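Local structure of NURA (Sulfolobus solfataricus, 2YGK) at residues A[24-29]-A[210-215]; A[142-147]-A[177-182]. The protein is a manganese-dependent nuclease of DNA double-strand break repair that probably acts with HerA to resect DNA ends. One frame throughout, in Å; residues are numbered along the deposited sequence.

In the fold
From the N terminus the chain passes helix 3-9 and forms helix 17-38, whose residues 24-29 are later met by loop 210-215. It then runs through the strands that carry the manganese ligands Asp58 and Asp133 and reaches loop 142-147. This loop meets residues 177-182 of helix 171-193 in contact 2, closing a short, mainly helical excursion. After strand 197-201, loop 210-215 returns to helix 17-38 and forms contact 1, so the smaller closure lies wholly within the larger one. Contact 1 ties helix 17-38 to the loop between strand 197-201 and helix 216-223, against the second subunit; contact 2 ties loop 142-147 to helix 171-193. Their nearest atoms are about 17 Å apart.

Contact 1: A[24-29]-A[210-215]; sequences ANYLKQ and FGTDYP
The polar part of the contact centres on the phenol of Tyr26, whose OH accepts a hydrogen bond from the backbone N of Asp213 (2.9 Å, N-H...O angle 159°). With CG anti to the backbone N (chi1 160°), the Tyr26 ring reaches out from the helix to bring its hydroxyl to the loop. There CB of Thr212 also packs against the OH at 3.4 Å. The carboxylate of Asp213 lies nearly parallel to the ring, the planes 11° apart, with OD2 3.6 Å from Tyr26 CZ; OD2 also makes a salt bridge to Lys99 of the second subunit. The loop braces itself through Thr212 OG1, which donates to Tyr214 O at 2.9 Å. A phenylalanine in place of Tyr26 would probably leave the Asp213 N-H without its acceptor and weaken the hold on the loop.

Apolar packing continues beside this bond. Leu27 CD2 approaches Tyr214 CD1 at 4.0 Å, while Leu27 CD1 lies over one face of that ring, offset toward its rim. Tyr26 CE2 comes to the ring's edge.

Helix 17-38 thus holds the loop between strand 197-201 and helix 216-223; Leu27 also touches Leu222 of the latter helix, and Tyr214 OH bonds to Ile68 O of the second subunit, placing the contact at the dimer interface.

Contact 2: A[142-147]-A[177-182]; sequences NKVDIQ and LLMLLN
The loop joining helices 136-140 and 151-159 packs here on the flank of the long helix 171-193, within the NurA domain, which belongs to the RNase H clan, and away from the manganese site. Val144 and the selenomethionine Met179 carry most of it, and the contact across the two segments is apolar in character.

Val144 points its side chain at the helix and divides its two methyls between neighbouring residues. CG2 rests 3.7 Å from Met179 CB and 3.8 Å from Met179 SE. The other branch, CG1, meets Leu180 CG at 4.0 Å. Both helix side chains cross that of valine at a slant, so the branched residue straddles two successive positions of the helix and touches each with a different methyl.

Met179 extends the contact toward the start of the loop segment. Its chain is extended at chi2 (179°) and then bends at chi3 (69°), which turns the terminal methyl toward the backbone of Asn142. In the conformer described, Met179 CE comes 3.8 Å from Asn142 CB. Met179 CE also contacts Val144 CG2 at 3.7 Å, so the end of the selenomethionine bridges residues two apart in the loop. A second conformer is present for this side chain, and the placing of its end is correspondingly less certain than that of CB.

Phe149 of the loop packs on Val144, Leu177 and Leu180, extending the apolar cluster past the segments. Helix 104-123 reaches Met179 through Leu110, while Ile157 of helix 151-159 packs against Leu177 and Leu180, so helix 171-193 is gripped by both helices as well as by the loop.

Contact 1: A[24-29]-A[210-215]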
loop_
_atom_site.group_PDB
_atom_site.type_symbol
_atom_site.label_atom_id
_atom_site.label_comp_id
_atom_site.label_asym_id
_atom_site.label_seq_id
_atom_site.Cartn_x
_atom_site.Cartn_y
_atom_site.Cartn_z
ATOM N N ALA A 24 -20.206 10.254 16.361
ATOM C CA ALA A 24 -21.444 10.972 16.025
ATOM C C ALA A 24 -21.614 12.250 16.845
ATOM O O ALA A 24 -21.655 13.356 16.295
ATOM C CB ALA A 24 -22.660 10.067 16.216
ATOM N N ASN A 25 -21.709 12.090 18.161
ATOM C CA ASN A 25 -21.852 13.220 19.081
ATOM C C ASN A 25 -20.749 14.262 18.880
ATOM O O ASN A 25 -21.043 15.429 18.641
ATOM C CB ASN A 25 -21.879 12.736 20.549
ATOM C CG ASN A 25 -23.199 12.074 20.930
ATOM O OD1 ASN A 25 -23.951 11.608 20.071
ATOM N ND2 ASN A 25 -23.483 12.037 22.227
ATOM N N TYR A 26 -19.485 13.838 18.959
ATOM C CA TYR A 26 -18.361 14.762 18.764
ATOM C C TYR A 26 -18.603 15.641 17.545
ATOM O O TYR A 26 -18.498 16.861 17.630
ATOM C CB TYR A 26 -17.030 14.021 18.606
ATOM C CG TYR A 26 -15.926 14.846 17.943
ATOM C CD1 TYR A 26 -15.050 15.635 18.706
ATOM C CD2 TYR A 26 -15.755 14.825 16.549
ATOM C CE1 TYR A 26 -14.032 16.378 18.098
ATOM C CE2 TYR A 26 -14.743 15.575 15.930
ATOM C CZ TYR A 26 -13.889 16.347 16.709
ATOM O OH TYR A 26 -12.895 17.076 16.107
ATOM N N LEU A 27 -18.942 15.008 16.422
ATOM C CA LEU A 27 -19.166 15.723 15.163
ATOM C C LEU A 27 -20.354 16.656 15.239
ATOM O O LEU A 27 -20.295 17.754 14.717
ATOM C CB LEU A 27 -19.352 14.746 13.993
ATOM C CG LEU A 27 -18.069 14.100 13.469
ATOM C CD1 LEU A 27 -18.378 12.865 12.612
ATOM C CD2 LEU A 27 -17.237 15.132 12.696
ATOM N N LYS A 28 -21.423 16.208 15.889
ATOM C CA LYS A 28 -22.647 17.011 16.042
ATOM C C LYS A 28 -22.382 18.264 16.880
ATOM O O LYS A 28 -22.899 19.338 16.582
ATOM C CB LYS A 28 -23.754 16.158 16.683
ATOM C CG LYS A 28 -25.128 16.814 16.741
ATOM C CD LYS A 28 -26.179 15.859 17.320
ATOM C CE LYS A 28 -27.511 16.563 17.559
ATOM N NZ LYS A 28 -28.536 15.639 18.107
ATOM N N GLN A 29 -21.548 18.110 17.905
ATOM C CA GLN A 29 -21.262 19.170 18.871
ATOM C C GLN A 29 -20.005 19.954 18.507
ATOM O O GLN A 29 -19.651 20.912 19.181
ATOM C CB GLN A 29 -21.143 18.572 20.291
ATOM C CG GLN A 29 -22.379 18.819 21.171
ATOM C CD GLN A 29 -22.651 17.714 22.200
ATOM O OE1 GLN A 29 -22.014 16.650 22.191
ATOM N NE2 GLN A 29 -23.613 17.971 23.095
ATOM N N PHE A 210 -12.491 23.532 9.048
ATOM C CA PHE A 210 -13.116 23.257 10.333
ATOM C C PHE A 210 -12.160 22.816 11.422
ATOM O O PHE A 210 -12.502 22.906 12.590
ATOM C CB PHE A 210 -14.181 22.191 10.165
ATOM C CG PHE A 210 -15.182 22.507 9.115
ATOM C CD1 PHE A 210 -16.112 23.523 9.304
ATOM C CD2 PHE A 210 -15.222 21.787 7.944
ATOM C CE1 PHE A 210 -17.062 23.813 8.333
ATOM C CE2 PHE A 210 -16.158 22.075 6.963
ATOM C CZ PHE A 210 -17.086 23.083 7.161
ATOM N N GLY A 211 -10.984 22.316 11.056
ATOM C CA GLY A 211 -9.962 21.952 12.040
ATOM C C GLY A 211 -10.409 20.895 13.040
ATOM O O GLY A 211 -10.263 21.081 14.251
ATOM N N THR A 212 -10.954 19.792 12.524
ATOM C CA THR A 212 -11.510 18.733 13.351
ATOM C C THR A 212 -10.740 17.436 13.132
ATOM O O THR A 212 -9.801 17.391 12.342
ATOM C CB THR A 212 -13.004 18.506 13.047
ATOM O OG1 THR A 212 -13.160 17.881 11.765
ATOM C CG2 THR A 212 -13.773 19.834 13.080
ATOM N N ASP A 213 -11.144 16.387 13.845
ATOM C CA ASP A 213 -10.504 15.087 13.724
ATOM C C ASP A 213 -10.786 14.448 12.381
ATOM O O ASP A 213 -10.041 13.571 11.962
ATOM C CB ASP A 213 -10.965 14.134 14.832
ATOM C CG ASP A 213 -10.411 14.498 16.203
ATOM O OD1 ASP A 213 -9.306 15.073 16.280
ATOM O OD2 ASP A 213 -11.088 14.187 17.205
ATOM N N TYR A 214 -11.856 14.884 11.720
ATOM C CA TYR A 214 -12.252 14.362 10.410
ATOM C C TYR A 214 -11.935 15.373 9.300
ATOM O O TYR A 214 -11.773 16.556 9.567
ATOM C CB TYR A 214 -13.743 13.984 10.432
ATOM C CG TYR A 214 -13.977 12.700 11.181
ATOM C CD1 TYR A 214 -14.089 12.681 12.561
ATOM C CD2 TYR A 214 -14.027 11.489 10.507
ATOM C CE1 TYR A 214 -14.267 11.467 13.251
ATOM C CE2 TYR A 214 -14.206 10.296 11.167
ATOM C CZ TYR A 214 -14.322 10.275 12.537
ATOM O OH TYR A 214 -14.487 9.063 13.181
ATOM N N PRO A 215 -11.814 14.912 8.048
ATOM C CA PRO A 215 -11.552 15.920 7.022
ATOM C C PRO A 215 -12.782 16.752 6.626
ATOM O O PRO A 215 -13.932 16.323 6.801
ATOM C CB PRO A 215 -11.017 15.094 5.853
ATOM C CG PRO A 215 -11.454 13.716 6.102
ATOM C CD PRO A 215 -11.584 13.544 7.561
#

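Contact 2: A[142-147]-A[177-182]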
loop_
_atom_site.group_PDB
_atom_site.type_symbol
_atom_site.label_atom_id
_atom_site.label_comp_id
_atom_site.label_asym_id
_atom_site.label_seq_id
_atom_site.Cartn_x
_atom_site.Cartn_y
_atom_site.Cartn_z
ATOM N N ASN A 142 6.619 15.530 -2.158
ATOM C CA ASN A 142 7.397 16.075 -1.027
ATOM C C ASN A 142 8.656 16.773 -1.493
ATOM O O ASN A 142 8.980 16.770 -2.666
ATOM C CB ASN A 142 7.780 14.968 -0.022
ATOM C CG ASN A 142 6.566 14.356 0.700
ATOM O OD1 ASN A 142 5.496 14.979 0.813
ATOM N ND2 ASN A 142 6.744 13.129 1.214
ATOM N N LYS A 143 9.366 17.356 -0.541
ATOM C CA LYS A 143 10.593 18.085 -0.800
ATOM C C LYS A 143 11.739 17.099 -1.128
ATOM O O LYS A 143 11.828 16.025 -0.521
ATOM C CB LYS A 143 10.899 18.954 0.426
ATOM C CG LYS A 143 9.680 19.837 0.881
ATOM C CD LYS A 143 10.071 20.968 1.858
ATOM C CE LYS A 143 8.911 21.941 2.098
ATOM N NZ LYS A 143 9.347 23.197 2.786
ATOM N N VAL A 144 12.601 17.462 -2.087
ATOM C CA VAL A 144 13.663 16.570 -2.599
ATOM C C VAL A 144 15.131 17.039 -2.427
ATOM O O VAL A 144 15.498 18.176 -2.743
ATOM C CB VAL A 144 13.434 16.290 -4.085
ATOM C CG1 VAL A 144 14.731 16.339 -4.851
ATOM C CG2 VAL A 144 12.742 14.940 -4.273
ATOM N N ASP A 145 15.983 16.133 -1.954
ATOM C CA ASP A 145 17.390 16.452 -1.766
ATOM C C ASP A 145 18.078 16.686 -3.118
ATOM O O ASP A 145 18.313 15.739 -3.872
ATOM C CB ASP A 145 18.089 15.332 -1.006
ATOM C CG ASP A 145 19.530 15.672 -0.655
ATOM O OD1 ASP A 145 19.978 16.801 -0.956
ATOM O OD2 ASP A 145 20.212 14.794 -0.074
ATOM N N ILE A 146 18.410 17.952 -3.399
ATOM C CA ILE A 146 18.919 18.368 -4.720
ATOM C C ILE A 146 20.420 18.339 -4.764
ATOM O O ILE A 146 21.012 19.071 -5.567
ATOM C CB ILE A 146 18.488 19.830 -5.105
ATOM C CG1 ILE A 146 19.014 20.838 -4.063
ATOM C CG2 ILE A 146 16.940 19.916 -5.277
ATOM C CD1 ILE A 146 19.642 22.154 -4.647
ATOM N N GLN A 147 21.042 17.524 -3.904
ATOM C CA GLN A 147 22.498 17.561 -3.704
ATOM C C GLN A 147 23.187 16.223 -4.008
ATOM O O GLN A 147 24.414 16.147 -4.150
ATOM C CB GLN A 147 22.819 17.980 -2.259
ATOM C CG GLN A 147 22.147 19.272 -1.790
ATOM C CD GLN A 147 22.716 19.789 -0.467
ATOM O OE1 GLN A 147 23.891 19.549 -0.134
ATOM N NE2 GLN A 147 21.873 20.500 0.301
ATOM N N LEU A 177 14.764 11.457 -8.662
ATOM C CA LEU A 177 14.687 12.062 -9.987
ATOM C C LEU A 177 13.269 12.151 -10.516
ATOM O O LEU A 177 12.913 13.139 -11.133
ATOM C CB LEU A 177 15.515 11.299 -11.001
ATOM C CG LEU A 177 16.976 11.666 -11.103
ATOM C CD1 LEU A 177 17.563 10.882 -12.293
ATOM C CD2 LEU A 177 17.203 13.182 -11.248
ATOM N N LEU A 178 12.465 11.113 -10.309
ATOM C CA LEU A 178 11.068 11.142 -10.773
ATOM C C LEU A 178 10.248 12.192 -10.028
ATOM O O LEU A 178 9.434 12.857 -10.621
ATOM C CB LEU A 178 10.419 9.767 -10.677
ATOM C CG LEU A 178 10.827 8.780 -11.778
ATOM C CD1 LEU A 178 10.549 7.291 -11.417
ATOM C CD2 LEU A 178 10.159 9.156 -13.071
HETATM N N MSE A 179 10.486 12.342 -8.731
HETATM C CA MSE A 179 9.831 13.379 -7.953
HETATM C C MSE A 179 10.132 14.752 -8.545
HETATM O O MSE A 179 9.220 15.548 -8.784
HETATM C CB MSE A 179 10.296 13.323 -6.501
HETATM C CG MSE A 179 9.721 12.154 -5.746
HETATM SE SE MSE A 179 10.337 12.070 -3.922
HETATM C CE MSE A 179 9.400 13.650 -3.238
ATOM N N LEU A 180 11.412 15.019 -8.791
ATOM C CA LEU A 180 11.826 16.275 -9.421
ATOM C C LEU A 180 11.116 16.509 -10.754
ATOM O O LEU A 180 10.536 17.573 -10.977
ATOM C CB LEU A 180 13.340 16.315 -9.641
ATOM C CG LEU A 180 14.167 17.178 -8.685
ATOM C CD1 LEU A 180 15.610 17.235 -9.169
ATOM C CD2 LEU A 180 13.616 18.602 -8.560
ATOM N N LEU A 181 11.142 15.499 -11.621
ATOM C CA LEU A 181 10.462 15.582 -12.919
ATOM C C LEU A 181 9.009 16.052 -12.785
ATOM O O LEU A 181 8.557 16.960 -13.492
ATOM C CB LEU A 181 10.494 14.229 -13.641
ATOM C CG LEU A 181 9.947 14.272 -15.070
ATOM C CD1 LEU A 181 10.627 15.384 -15.873
ATOM C CD2 LEU A 181 10.075 12.933 -15.769
ATOM N N ASN A 182 8.272 15.434 -11.877
ATOM C CA ASN A 182 6.908 15.879 -11.641
ATOM C C ASN A 182 6.820 17.360 -11.219
ATOM O O ASN A 182 5.985 18.101 -11.734
ATOM C CB ASN A 182 6.252 14.997 -10.613
ATOM C CG ASN A 182 6.155 13.576 -11.065
ATOM O OD1 ASN A 182 6.276 13.289 -12.243
ATOM N ND2 ASN A 182 5.918 12.675 -10.132
#